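Local coordinates for Low molecular weight phosphotyrosine protein phosphatase 1 (Drosophila melanogaster, PDB 7CUY), which hydrolyses phosphotyrosine in proteins and other phosphate monoesters, as a small cytoplasmic phosphatase probably active also on acyl phosphates, at residues S16-A19 and E20-V24; N49-P53 and R54-T58; R97-P100 and K101-A105; E106-L110 and G111-L115. One frame throughout, in Å; residues are numbered along the deposited sequence.

Contact 1 (S16-A19 and E20-V24)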
ATOM      1  N   SER A  16      -2.434   1.699   3.522  1.00 19.17           N
ATOM      2  CA  SER A  16      -2.054   1.818   2.114  1.00 18.73           C
ATOM      3  C   SER A  16      -1.691   3.240   1.658  1.00 18.81           C
ATOM      4  O   SER A  16      -0.929   3.373   0.693  1.00 17.82           O
ATOM      5  CB  SER A  16      -3.161   1.244   1.208  1.00 18.25           C
ATOM      6  OG  SER A  16      -4.447   1.758   1.496  1.00 18.63           O
ATOM      7  N   PRO A  17      -2.201   4.324   2.265  1.00 21.31           N
ATOM      8  CA  PRO A  17      -1.697   5.644   1.858  1.00 19.84           C
ATOM      9  C   PRO A  17      -0.243   5.835   2.228  1.00 19.87           C
ATOM     10  O   PRO A  17       0.494   6.473   1.472  1.00 22.22           O
ATOM     11  CB  PRO A  17      -2.608   6.631   2.606  1.00 23.22           C
ATOM     12  CG  PRO A  17      -3.803   5.875   2.954  1.00 19.59           C
ATOM     13  CD  PRO A  17      -3.340   4.465   3.192  1.00 21.26           C
ATOM     14  N   ILE A  18       0.186   5.298   3.370  1.00 18.09           N
ATOM     15  CA  ILE A  18       1.604   5.298   3.709  1.00 20.71           C
ATOM     16  C   ILE A  18       2.379   4.490   2.678  1.00 21.79           C
ATOM     17  O   ILE A  18       3.381   4.954   2.128  1.00 19.12           O
ATOM     18  CB  ILE A  18       1.808   4.750   5.139  1.00 17.87           C
ATOM     19  CG1 ILE A  18       1.329   5.754   6.192  1.00 16.46           C
ATOM     20  CG2 ILE A  18       3.258   4.336   5.383  1.00 17.82           C
ATOM     21  CD1 ILE A  18       1.252   5.151   7.619  1.00 16.52           C
ATOM     22  N   ALA A  19       1.909   3.267   2.389  1.00 18.42           N
ATOM     23  CA  ALA A  19       2.595   2.407   1.430  1.00 19.99           C
ATOM     24  C   ALA A  19       2.649   3.056   0.052  1.00 18.49           C
ATOM     25  O   ALA A  19       3.654   2.943  -0.662  1.00 18.56           O
ATOM     26  CB  ALA A  19       1.907   1.032   1.365  1.00 16.92           C
ATOM     27  N   GLU A  20       1.586   3.751  -0.336  1.00 18.73           N
ATOM     28  CA  GLU A  20       1.614   4.466  -1.602  1.00 18.51           C
ATOM     29  C   GLU A  20       2.647   5.583  -1.580  1.00 17.72           C
ATOM     30  O   GLU A  20       3.424   5.740  -2.525  1.00 17.07           O
ATOM     31  CB  GLU A  20       0.237   5.033  -1.925  1.00 20.23           C
ATOM     32  CG  GLU A  20       0.260   5.887  -3.186  1.00 20.47           C
ATOM     33  CD  GLU A  20      -0.988   6.703  -3.354  1.00 19.79           C
ATOM     34  OE1 GLU A  20      -1.869   6.649  -2.464  1.00 24.31           O
ATOM     35  OE2 GLU A  20      -1.101   7.372  -4.389  1.00 23.37           O
ATOM     36  N   VAL A  21       2.674   6.373  -0.508  1.00 18.85           N
ATOM     37  CA  VAL A  21       3.612   7.491  -0.460  1.00 17.92           C
ATOM     38  C   VAL A  21       5.052   6.982  -0.348  1.00 22.09           C
ATOM     39  O   VAL A  21       5.982   7.529  -0.974  1.00 19.83           O
ATOM     40  CB  VAL A  21       3.244   8.439   0.696  1.00 22.76           C
ATOM     41  CG1 VAL A  21       4.373   9.416   0.944  1.00 24.54           C
ATOM     42  CG2 VAL A  21       1.963   9.199   0.381  1.00 22.11           C
ATOM     43  N   VAL A  22       5.267   5.931   0.447  1.00 16.36           N
ATOM     44  CA  VAL A  22       6.614   5.394   0.585  1.00 17.08           C
ATOM     45  C   VAL A  22       7.087   4.809  -0.740  1.00 17.65           C
ATOM     46  O   VAL A  22       8.255   4.964  -1.117  1.00 19.44           O
ATOM     47  CB  VAL A  22       6.666   4.365   1.733  1.00 21.90           C
ATOM     48  CG1 VAL A  22       7.954   3.578   1.700  1.00 15.28           C
ATOM     49  CG2 VAL A  22       6.517   5.058   3.083  1.00 17.51           C
ATOM     50  N   MET A  23       6.189   4.152  -1.489  1.00 18.29           N
ATOM     51  CA  MET A  23       6.612   3.562  -2.759  1.00 16.73           C
ATOM     52  C   MET A  23       7.030   4.649  -3.743  1.00 20.21           C
ATOM     53  O   MET A  23       8.055   4.515  -4.429  1.00 22.63           O
ATOM     54  CB  MET A  23       5.498   2.690  -3.341  1.00 18.14           C
ATOM     55  CG  MET A  23       5.870   1.882  -4.596  1.00 19.33           C
ATOM     56  SD  MET A  23       6.860   0.384  -4.252  1.00 32.22           S
ATOM     57  CE  MET A  23       8.453   0.973  -4.686  1.00 20.47           C
ATOM     58  N   VAL A  24       6.273   5.747  -3.802  1.00 17.72           N
ATOM     59  CA  VAL A  24       6.626   6.838  -4.702  1.00 19.32           C
ATOM     60  C   VAL A  24       7.966   7.443  -4.296  1.00 18.65           C
ATOM     61  O   VAL A  24       8.834   7.677  -5.137  1.00 22.24           O
ATOM     62  CB  VAL A  24       5.504   7.891  -4.744  1.00 18.77           C
ATOM     63  CG1 VAL A  24       5.985   9.162  -5.416  1.00 14.90           C
ATOM     64  CG2 VAL A  24       4.335   7.333  -5.512  1.00 20.54           C
TER
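With CG2 of Ile18 anti to its own backbone N (chi1 to CG1 -72°) and CG2 of Val22 swung beside its backbone N (chi1 167°), the two beta-branched side chains stand side by side one helical turn apart, Ile18 CG2 and Val22 CG2 meeting at 4.1 Å. The same rotation drops Val22 CG2 onto the main chain of the preceding turn, 3.3 Å from Ile18 O. Val21 repeats the pattern, its CG2 branch resting 3.3 Å from Pro17 O. Beneath these methyls run the i to i+4 bonds: Glu20 N donates to Ser16 O and Val22 N to Ile18 O, each at 2.7 Å, and Val21 N to Pro17 O and Met23 N to Ala19 O, each at 2.9 Å. The Val22 bond is the straightest of the four, with 166° at the hydrogen. The polar ends find partners outside these residues: Ser16 OG bonds to Asn12, while the extended Glu20 chain carries OE1 to Ser39 OG. Ala19 and Met23 lie against Met7 of strand 3-9, and Val22 packs on Tyr138 and Val142 of helix 132-153. Ser16 lies about 3 Å, side chain to side chain, from Cys9, the nucleophile by similarity. This is regular alpha-helix following the phosphate-binding loop, the crossover helix in the beta-alpha-beta unit of strand 3-9, helix 15-29 and strand 35-41.

Contact 2 (N49-P53 and R54-T58)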
ATOM      1  N   ASN A  49     -12.872  10.893   1.800  1.00 25.45           N
ATOM      2  CA  ASN A  49     -12.121  11.486   2.896  1.00 28.93           C
ATOM      3  C   ASN A  49     -10.626  11.457   2.600  1.00 30.85           C
ATOM      4  O   ASN A  49     -10.170  10.934   1.576  1.00 28.16           O
ATOM      5  CB  ASN A  49     -12.394  10.756   4.211  1.00 30.85           C
ATOM      6  CG  ASN A  49     -13.782  11.019   4.750  1.00 36.33           C
ATOM      7  OD1 ASN A  49     -14.558  11.795   4.173  1.00 41.61           O
ATOM      8  ND2 ASN A  49     -14.116  10.354   5.854  1.00 35.95           N
ATOM      9  N   ARG A  50      -9.855  12.036   3.514  1.00 33.36           N
ATOM     10  CA  ARG A  50      -8.403  12.000   3.479  1.00 30.62           C
ATOM     11  C   ARG A  50      -7.897  10.910   4.423  1.00 31.59           C
ATOM     12  O   ARG A  50      -8.659  10.283   5.168  1.00 27.23           O
ATOM     13  CB  ARG A  50      -7.811  13.362   3.874  1.00 32.15           C
ATOM     14  CG  ARG A  50      -8.238  14.560   3.006  1.00 38.41           C
ATOM     15  CD  ARG A  50      -7.511  14.620   1.662  1.00 39.26           C
ATOM     16  N   ALA A  51      -6.583  10.699   4.389  1.00 27.99           N
ATOM     17  CA  ALA A  51      -5.962   9.704   5.237  1.00 26.36           C
ATOM     18  C   ALA A  51      -6.130  10.079   6.710  1.00 33.86           C
ATOM     19  O   ALA A  51      -6.408  11.237   7.057  1.00 31.78           O
ATOM     20  CB  ALA A  51      -4.480   9.561   4.893  1.00 26.61           C
ATOM     21  N   ASP A  52      -5.958   9.079   7.581  1.00 29.73           N
ATOM     22  CA  ASP A  52      -6.042   9.316   9.015  1.00 29.39           C
ATOM     23  C   ASP A  52      -5.027  10.384   9.419  1.00 26.99           C
ATOM     24  O   ASP A  52      -3.879  10.347   8.960  1.00 25.52           O
ATOM     25  CB  ASP A  52      -5.770   8.026   9.794  1.00 27.57           C
ATOM     26  CG  ASP A  52      -5.971   8.198  11.296  1.00 27.88           C
ATOM     27  OD1 ASP A  52      -7.080   7.888  11.784  1.00 34.82           O
ATOM     28  OD2 ASP A  52      -5.032   8.646  11.991  1.00 26.07           O
ATOM     29  N   PRO A  53      -5.413  11.351  10.253  1.00 31.56           N
ATOM     30  CA  PRO A  53      -4.447  12.367  10.705  1.00 28.32           C
ATOM     31  C   PRO A  53      -3.150  11.780  11.215  1.00 28.71           C
ATOM     32  O   PRO A  53      -2.088  12.402  11.050  1.00 28.62           O
ATOM     33  CB  PRO A  53      -5.208  13.121  11.813  1.00 27.82           C
ATOM     34  CG  PRO A  53      -6.509  12.421  11.995  1.00 28.74           C
ATOM     35  CD  PRO A  53      -6.771  11.611  10.753  1.00 30.66           C
ATOM     36  N   ARG A  54      -3.193  10.579  11.801  1.00 29.04           N
ATOM     37  CA  ARG A  54      -1.963   9.971  12.304  1.00 27.35           C
ATOM     38  C   ARG A  54      -1.106   9.437  11.167  1.00 25.17           C
ATOM     39  O   ARG A  54       0.126   9.405  11.284  1.00 27.45           O
ATOM     40  CB  ARG A  54      -2.287   8.859  13.297  1.00 26.02           C
ATOM     41  CG  ARG A  54      -3.135   9.324  14.474  1.00 26.71           C
ATOM     42  CD  ARG A  54      -3.664   8.151  15.280  1.00 25.80           C
ATOM     43  NE  ARG A  54      -4.770   7.478  14.599  1.00 28.66           N
ATOM     44  CZ  ARG A  54      -5.436   6.444  15.102  1.00 27.99           C
ATOM     45  NH1 ARG A  54      -5.110   5.953  16.296  1.00 26.31           N
ATOM     46  NH2 ARG A  54      -6.427   5.899  14.412  1.00 23.41           N
ATOM     47  N   ALA A  55      -1.730   9.011  10.066  1.00 25.09           N
ATOM     48  CA  ALA A  55      -0.942   8.646   8.893  1.00 25.58           C
ATOM     49  C   ALA A  55      -0.281   9.879   8.282  1.00 26.39           C
ATOM     50  O   ALA A  55       0.908   9.858   7.938  1.00 21.98           O
ATOM     51  CB  ALA A  55      -1.820   7.940   7.864  1.00 19.09           C
ATOM     52  N   ILE A  56      -1.039  10.968   8.147  1.00 22.22           N
ATOM     53  CA  ILE A  56      -0.466  12.202   7.607  1.00 30.50           C
ATOM     54  C   ILE A  56       0.693  12.674   8.479  1.00 27.73           C
ATOM     55  O   ILE A  56       1.788  12.972   7.985  1.00 25.89           O
ATOM     56  CB  ILE A  56      -1.560  13.274   7.462  1.00 26.25           C
ATOM     57  CG1 ILE A  56      -2.550  12.838   6.386  1.00 24.11           C
ATOM     58  CG2 ILE A  56      -0.949  14.615   7.133  1.00 32.72           C
ATOM     59  CD1 ILE A  56      -3.860  13.591   6.404  1.00 32.13           C
ATOM     60  N   SER A  57       0.490  12.695   9.793  1.00 28.69           N
ATOM     61  CA  SER A  57       1.537  13.203  10.666  1.00 28.42           C
ATOM     62  C   SER A  57       2.757  12.301  10.650  1.00 29.53           C
ATOM     63  O   SER A  57       3.895  12.790  10.720  1.00 28.59           O
ATOM     64  CB  SER A  57       0.998  13.374  12.081  1.00 34.92           C
ATOM     65  OG  SER A  57      -0.050  14.337  12.062  1.00 44.36           O
ATOM     66  N   THR A  58       2.552  10.979  10.550  1.00 29.26           N
ATOM     67  CA  THR A  58       3.695  10.072  10.476  1.00 24.87           C
ATOM     68  C   THR A  58       4.538  10.352   9.238  1.00 24.82           C
ATOM     69  O   THR A  58       5.772  10.353   9.308  1.00 28.22           O
ATOM     70  CB  THR A  58       3.232   8.615  10.471  1.00 25.76           C
ATOM     71  OG1 THR A  58       2.624   8.303  11.725  1.00 27.18           O
ATOM     72  CG2 THR A  58       4.408   7.700  10.244  1.00 23.01           C
TER
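The chain arrives extended at Asp52 (psi 136°) and turns helical at Pro53, so that Asp52 O points forward along the new helix to receive Ile56 N at 3.0 Å and, through a weak, bent bond, Ala55 N. Asp52 is the N-cap. Its CG, anti to its own N, carries the carboxylate over the first turn, where Arg54 N gives a hydrogen to OD2 at 2.7 Å. The Arg54 chain, bent at chi3 (-75°), then brings NE to the same oxygen at 2.9 Å. OD2 is thus gripped by two donors of one residue, NE on its syn side and N on its anti side, from opposite faces of the carboxylate. OD2 lies close to the guanidinium plane, yet the two flat groups are twisted 43° apart, and the second limb of the salt bridge, Arg54 NH2 to Asp52 OD1, is long and weak at 3.4 Å. One residue on, Pro53 O accepts from both Ser57 N at 2.9 Å and Ser57 OG at 3.0 Å, one on each face of the carbonyl plane. On the apolar side Ala51 CB rests 4.1 Å from Ile56 CG1, and Ile56 CD1 touches Ala51 O. NH1 and NH2 of Arg54 continue to the backbone oxygens of Glu128, Gly130 and Tyr126, tying the cap to the chain following Asp124, the proton donor by similarity. A carboxylate set at a helix N-terminus and paired with an arginine is likely to stay ionised, and its negative charge should interact favourably with the positive end of the helix dipole.

Contact 3 (R97-P100 and K101-A105)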
ATOM      1  N   ARG A  97     -11.119 -12.892  -3.663  1.00 19.73           N
ATOM      2  CA  ARG A  97     -12.518 -13.033  -4.054  1.00 25.78           C
ATOM      3  C   ARG A  97     -12.928 -11.969  -5.067  1.00 24.32           C
ATOM      4  O   ARG A  97     -13.778 -12.235  -5.920  1.00 28.24           O
ATOM      5  CB  ARG A  97     -13.437 -13.002  -2.829  1.00 29.89           C
ATOM      6  CG  ARG A  97     -14.117 -11.683  -2.578  1.00 37.12           C
ATOM      7  CD  ARG A  97     -15.240 -11.756  -1.539  1.00 34.52           C
ATOM      8  NE  ARG A  97     -15.243 -10.505  -0.780  1.00 39.87           N
ATOM      9  CZ  ARG A  97     -15.826  -9.379  -1.190  1.00 45.53           C
ATOM     10  NH1 ARG A  97     -16.481  -9.350  -2.342  1.00 38.98           N
ATOM     11  NH2 ARG A  97     -15.758  -8.275  -0.449  1.00 47.64           N
ATOM     12  N   LEU A  98     -12.307 -10.784  -5.029  1.00 23.91           N
ATOM     13  CA  LEU A  98     -12.678  -9.712  -5.951  1.00 22.30           C
ATOM     14  C   LEU A  98     -12.096  -9.872  -7.358  1.00 24.70           C
ATOM     15  O   LEU A  98     -12.740  -9.472  -8.333  1.00 26.64           O
ATOM     16  CB  LEU A  98     -12.246  -8.368  -5.378  1.00 24.15           C
ATOM     17  CG  LEU A  98     -13.161  -7.828  -4.280  1.00 29.11           C
ATOM     18  CD1 LEU A  98     -12.473  -6.679  -3.538  1.00 28.17           C
ATOM     19  CD2 LEU A  98     -14.454  -7.367  -4.916  1.00 31.23           C
ATOM     20  N   ALA A  99     -10.889 -10.417  -7.489  1.00 27.30           N
ATOM     21  CA  ALA A  99     -10.188 -10.477  -8.771  1.00 25.96           C
ATOM     22  C   ALA A  99     -10.958 -11.302  -9.800  1.00 23.72           C
ATOM     23  O   ALA A  99     -11.244 -12.478  -9.543  1.00 24.16           O
ATOM     24  CB  ALA A  99      -8.805 -11.099  -8.563  1.00 24.78           C
ATOM     25  N   PRO A 100     -11.301 -10.756 -10.960  1.00 25.16           N
ATOM     26  CA  PRO A 100     -11.817 -11.628 -12.024  1.00 24.74           C
ATOM     27  C   PRO A 100     -10.775 -12.665 -12.409  1.00 30.93           C
ATOM     28  O   PRO A 100      -9.599 -12.349 -12.609  1.00 29.99           O
ATOM     29  CB  PRO A 100     -12.126 -10.663 -13.175  1.00 23.46           C
ATOM     30  CG  PRO A 100     -11.694  -9.312 -12.725  1.00 26.60           C
ATOM     31  CD  PRO A 100     -11.467  -9.328 -11.260  1.00 24.68           C
ATOM     32  N   LYS A 101     -11.208 -13.921 -12.477  1.00 30.86           N
ATOM     33  CA  LYS A 101     -10.301 -15.006 -12.819  1.00 30.17           C
ATOM     34  C   LYS A 101      -9.624 -14.739 -14.150  1.00 34.59           C
ATOM     35  O   LYS A 101     -10.285 -14.470 -15.156  1.00 29.47           O
ATOM     36  CB  LYS A 101     -11.054 -16.333 -12.886  1.00 33.71           C
ATOM     37  CG  LYS A 101     -10.248 -17.446 -13.544  1.00 29.34           C
ATOM     38  CD  LYS A 101     -10.880 -18.794 -13.252  1.00 31.94           C
ATOM     39  CE  LYS A 101     -10.005 -19.939 -13.749  1.00 33.91           C
ATOM     40  NZ  LYS A 101     -10.838 -20.982 -14.414  1.00 34.22           N
ATOM     41  N   GLY A 102      -8.293 -14.820 -14.149  1.00 33.96           N
ATOM     42  CA  GLY A 102      -7.523 -14.588 -15.345  1.00 28.50           C
ATOM     43  C   GLY A 102      -7.167 -13.151 -15.610  1.00 32.48           C
ATOM     44  O   GLY A 102      -6.578 -12.875 -16.663  1.00 34.13           O
ATOM     45  N   SER A 103      -7.515 -12.228 -14.711  1.00 30.33           N
ATOM     46  CA  SER A 103      -7.126 -10.833 -14.875  1.00 28.88           C
ATOM     47  C   SER A 103      -5.614 -10.678 -14.710  1.00 26.99           C
ATOM     48  O   SER A 103      -4.954 -11.477 -14.042  1.00 29.62           O
ATOM     49  CB  SER A 103      -7.852  -9.942 -13.867  1.00 23.93           C
ATOM     50  OG  SER A 103      -7.804 -10.504 -12.564  1.00 24.74           O
ATOM     51  N   LYS A 104      -5.068  -9.630 -15.312  1.00 22.06           N
ATOM     52  CA  LYS A 104      -3.617  -9.527 -15.423  1.00 24.43           C
ATOM     53  C   LYS A 104      -2.912  -9.175 -14.109  1.00 23.00           C
ATOM     54  O   LYS A 104      -1.756  -9.557 -13.936  1.00 23.38           O
ATOM     55  CB  LYS A 104      -3.270  -8.526 -16.534  1.00 30.58           C
ATOM     56  CG  LYS A 104      -2.210  -7.487 -16.242  1.00 26.58           C
ATOM     57  CD  LYS A 104      -2.365  -6.349 -17.213  1.00 31.20           C
ATOM     58  CE  LYS A 104      -1.558  -5.138 -16.815  1.00 33.25           C
ATOM     59  NZ  LYS A 104      -1.989  -3.937 -17.581  1.00 37.90           N
ATOM     60  N   ALA A 105      -3.574  -8.503 -13.168  1.00 22.29           N
ATOM     61  CA  ALA A 105      -2.906  -8.088 -11.933  1.00 20.77           C
ATOM     62  C   ALA A 105      -2.306  -9.263 -11.165  1.00 18.72           C
ATOM     63  O   ALA A 105      -2.951 -10.291 -10.951  1.00 18.70           O
ATOM     64  CB  ALA A 105      -3.885  -7.360 -11.016  1.00 20.64           C
TER
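The flat carbonyl group of Pro100 is approached by Ser103 in two directions: OG lies in the carbonyl plane, whereas the backbone N is tilted 33° from it. Both donate to Pro100 O, OG at 2.6 Å and N at 3.0 Å, so one oxygen holds two hydrogens from a single residue. The backbone bond closes a type II beta turn running from Pro100 to Ser103, with Lys101 and Gly102 at its corners. Gly102 takes a positive phi (87°), a conformation in which any side chain would collide with the carbonyl oxygen of Lys101, so glycine suits this corner. Lys101 points its CB away from residues 97-100. The pyrrolidine ring of Pro100 meets Ser103 through CG, 4.1 Å from Ser103 CB, and Ala99 CB approaches Ser103 OG at 4.2 Å. Ala99 is the residue at which the chain leaves helix 89-98, and the turn reverses it toward strand 106-109. The connection sits at the surface, far from the annotated active-site residues. Its inner side is covered by Phe78 of helix 77-80, which touches Leu98, Ala99, Pro100 and Ser103, while the backbone of Ala105 bonds to that of the same phenylalanine. With chi1 at 46°, Ser103 OG sits between its own N and carbonyl carbon, which turns the hydroxyl back to Pro100 O; CB itself, placed by the backbone, is 3.2 Å from that oxygen.

Contact 4 (E106-L110 and G111-L115)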
ATOM      1  N   GLU A 106      -1.086  -9.072 -10.682  1.00 18.92           N
ATOM      2  CA  GLU A 106      -0.463 -10.003  -9.754  1.00 18.91           C
ATOM      3  C   GLU A 106      -0.819  -9.590  -8.325  1.00 19.07           C
ATOM      4  O   GLU A 106      -0.548  -8.453  -7.922  1.00 17.25           O
ATOM      5  CB  GLU A 106       1.056 -10.020  -9.972  1.00 18.44           C
ATOM      6  CG  GLU A 106       1.744 -11.242  -9.377  1.00 24.77           C
ATOM      7  CD  GLU A 106       3.271 -11.236  -9.532  1.00 29.80           C
ATOM      8  OE1 GLU A 106       3.956 -11.821  -8.656  1.00 35.90           O
ATOM      9  OE2 GLU A 106       3.780 -10.678 -10.526  1.00 25.73           O
ATOM     10  N   LEU A 107      -1.403 -10.507  -7.551  1.00 17.95           N
ATOM     11  CA  LEU A 107      -1.820 -10.201  -6.182  1.00 19.12           C
ATOM     12  C   LEU A 107      -0.718 -10.601  -5.208  1.00 20.95           C
ATOM     13  O   LEU A 107      -0.380 -11.788  -5.089  1.00 25.32           O
ATOM     14  CB  LEU A 107      -3.114 -10.925  -5.809  1.00 17.51           C
ATOM     15  CG  LEU A 107      -4.259 -10.896  -6.811  1.00 24.08           C
ATOM     16  CD1 LEU A 107      -5.520 -11.510  -6.182  1.00 24.44           C
ATOM     17  CD2 LEU A 107      -4.517  -9.484  -7.322  1.00 17.49           C
ATOM     18  N   LEU A 108      -0.176  -9.629  -4.494  1.00 17.60           N
ATOM     19  CA  LEU A 108       0.938  -9.877  -3.598  1.00 17.08           C
ATOM     20  C   LEU A 108       0.619  -9.281  -2.241  1.00 16.59           C
ATOM     21  O   LEU A 108      -0.197  -8.374  -2.114  1.00 15.23           O
ATOM     22  CB  LEU A 108       2.250  -9.278  -4.159  1.00 16.60           C
ATOM     23  CG  LEU A 108       2.586  -9.777  -5.575  1.00 20.05           C
ATOM     24  CD1 LEU A 108       3.659  -8.919  -6.199  1.00 22.48           C
ATOM     25  CD2 LEU A 108       2.983 -11.272  -5.570  1.00 21.36           C
ATOM     26  N   MET A 109       1.268  -9.794  -1.217  1.00 17.09           N
ATOM     27  CA  MET A 109       1.199  -9.170   0.089  1.00 16.77           C
ATOM     28  C   MET A 109       2.496  -8.398   0.297  1.00 18.51           C
ATOM     29  O   MET A 109       3.584  -8.951   0.099  1.00 16.01           O
ATOM     30  CB  MET A 109       0.983 -10.217   1.184  1.00 19.55           C
ATOM     31  CG  MET A 109       0.534  -9.567   2.459  1.00 19.83           C
ATOM     32  SD  MET A 109       0.192 -10.729   3.771  1.00 22.49           S
ATOM     33  CE  MET A 109       1.868 -11.214   4.199  1.00 19.75           C
ATOM     34  N   LEU A 110       2.379  -7.106   0.639  1.00 18.90           N
ATOM     35  CA  LEU A 110       3.558  -6.235   0.596  1.00 15.21           C
ATOM     36  C   LEU A 110       4.682  -6.765   1.489  1.00 19.03           C
ATOM     37  O   LEU A 110       5.858  -6.743   1.102  1.00 16.48           O
ATOM     38  CB  LEU A 110       3.172  -4.804   0.990  1.00 18.83           C
ATOM     39  CG  LEU A 110       4.333  -3.790   0.968  1.00 18.07           C
ATOM     40  CD1 LEU A 110       5.043  -3.818  -0.353  1.00 16.22           C
ATOM     41  CD2 LEU A 110       3.849  -2.379   1.261  1.00 17.86           C
ATOM     42  N   GLY A 111       4.341  -7.287   2.668  1.00 20.39           N
ATOM     43  CA  GLY A 111       5.369  -7.711   3.596  1.00 18.74           C
ATOM     44  C   GLY A 111       6.086  -8.996   3.212  1.00 20.81           C
ATOM     45  O   GLY A 111       7.040  -9.370   3.897  1.00 22.52           O
ATOM     46  N   ASP A 112       5.652  -9.685   2.157  1.00 21.54           N
ATOM     47  CA  ASP A 112       6.446 -10.819   1.685  1.00 21.91           C
ATOM     48  C   ASP A 112       7.761 -10.371   1.041  1.00 24.46           C
ATOM     49  O   ASP A 112       8.576 -11.217   0.650  1.00 20.10           O
ATOM     50  CB  ASP A 112       5.636 -11.674   0.701  1.00 19.61           C
ATOM     51  CG  ASP A 112       4.644 -12.617   1.407  1.00 26.04           C
ATOM     52  OD1 ASP A 112       4.775 -12.829   2.629  1.00 26.53           O
ATOM     53  OD2 ASP A 112       3.734 -13.155   0.732  1.00 25.99           O
ATOM     54  N   PHE A 113       7.996  -9.064   0.930  1.00 21.56           N
ATOM     55  CA  PHE A 113       9.240  -8.540   0.389  1.00 19.59           C
ATOM     56  C   PHE A 113      10.009  -7.858   1.508  1.00 22.68           C
ATOM     57  O   PHE A 113       9.423  -7.112   2.300  1.00 22.22           O
ATOM     58  CB  PHE A 113       8.963  -7.597  -0.787  1.00 18.82           C
ATOM     59  CG  PHE A 113       8.350  -8.302  -1.958  1.00 18.39           C
ATOM     60  CD1 PHE A 113       9.153  -8.875  -2.931  1.00 19.26           C
ATOM     61  CD2 PHE A 113       6.974  -8.479  -2.034  1.00 16.90           C
ATOM     62  CE1 PHE A 113       8.592  -9.568  -3.997  1.00 21.79           C
ATOM     63  CE2 PHE A 113       6.400  -9.170  -3.089  1.00 16.14           C
ATOM     64  CZ  PHE A 113       7.200  -9.716  -4.073  1.00 19.53           C
ATOM     65  N   GLY A 114      11.296  -8.172   1.611  1.00 22.00           N
ATOM     66  CA  GLY A 114      12.189  -7.512   2.567  1.00 21.01           C
ATOM     67  C   GLY A 114      12.115  -7.883   4.034  1.00 25.71           C
ATOM     68  O   GLY A 114      13.145  -8.131   4.665  1.00 25.84           O
ATOM     69  N   LEU A 115      10.917  -7.924   4.603  1.00 27.35           N
ATOM     70  CA  LEU A 115      10.805  -8.151   6.034  1.00 25.77           C
ATOM     71  C   LEU A 115      11.104  -9.605   6.379  1.00 28.70           C
ATOM     72  O   LEU A 115      11.013 -10.503   5.542  1.00 23.14           O
ATOM     73  CB  LEU A 115       9.414  -7.765   6.516  1.00 23.71           C
ATOM     74  CG  LEU A 115       9.079  -6.375   5.974  1.00 20.64           C
ATOM     75  CD1 LEU A 115       7.590  -6.096   6.039  1.00 17.46           C
ATOM     76  CD2 LEU A 115       9.884  -5.339   6.757  1.00 20.34           C
TER
HETATM   77  O   HOH W   1       3.101 -12.118  -1.378  1.00 21.19           O
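Gly111 follows Leu110 directly in a short 3-10 turn, its N 3.2 Å from Met109 O but too poorly angled to bond. The next residue takes that oxygen: Asp112 N donates to Met109 O at 3.0 Å, standing well above the carbonyl plane. The side chains of Asp112 and Met109 cross at about a right angle, and the Met109 methyl, CE, touches Asp112 OD1 at 3.7 Å. OD1 also forms a salt bridge with Arg120. OD2 is turned to a water that takes the hydrogen of Met109 N at 3.0 Å, although the modelled water-to-OD2 distance is doubtfully short. Through this turn the chain leaves strand 106-109, an outer strand of the four-stranded parallel sheet, order 2-1-3-4, on which the low molecular weight phosphatase fold is built. Phe113 N donates to Leu110 O at 3.2 Å, again from above the carbonyl plane. Its ring has CG anti to the carbonyl carbon (chi1 -65°) and folds back along the strand. The CD2 edge faces Leu110 O at 3.8 Å, and CE2 reaches Leu108 CD1 at 4.2 Å, an oblique approach to the ring. Phe148 of helix 132-153 meets the same ring edge-to-face, while the Leu110 side chain packs on Phe85 and on Ala144 of the same helix. Gly114 has the positive phi (76°) of a classic gamma turn, across which Leu115 N donates to Phe113 O at 2.9 Å. Leu115 itself then leans on Val143 of helix 132-153.

Contact 1 is the common neighbour of two others. Contact 2 meets it where Ile18 CD1 packs 4.2 Å from Ala55 CB, and contact 4 where Ala19 CB lies 3.9 Å from Leu110 CD2. Contacts 2 and 4 do not touch each other; they lie on opposite sides of the chain's centre, nearest atoms about 13 Å apart. Contact 3 joins the series only through contact 4, by Ala99 CB to Leu107 CD1 at 4.1 Å. A bound HEPES lies about 6 Å from the side chain of Pro17 and 7 Å from that of Asp52. Between side chains, Arg54 is about 7 Å from Asp124, proton donor by similarity, and Leu110 about 9 Å from Cys9.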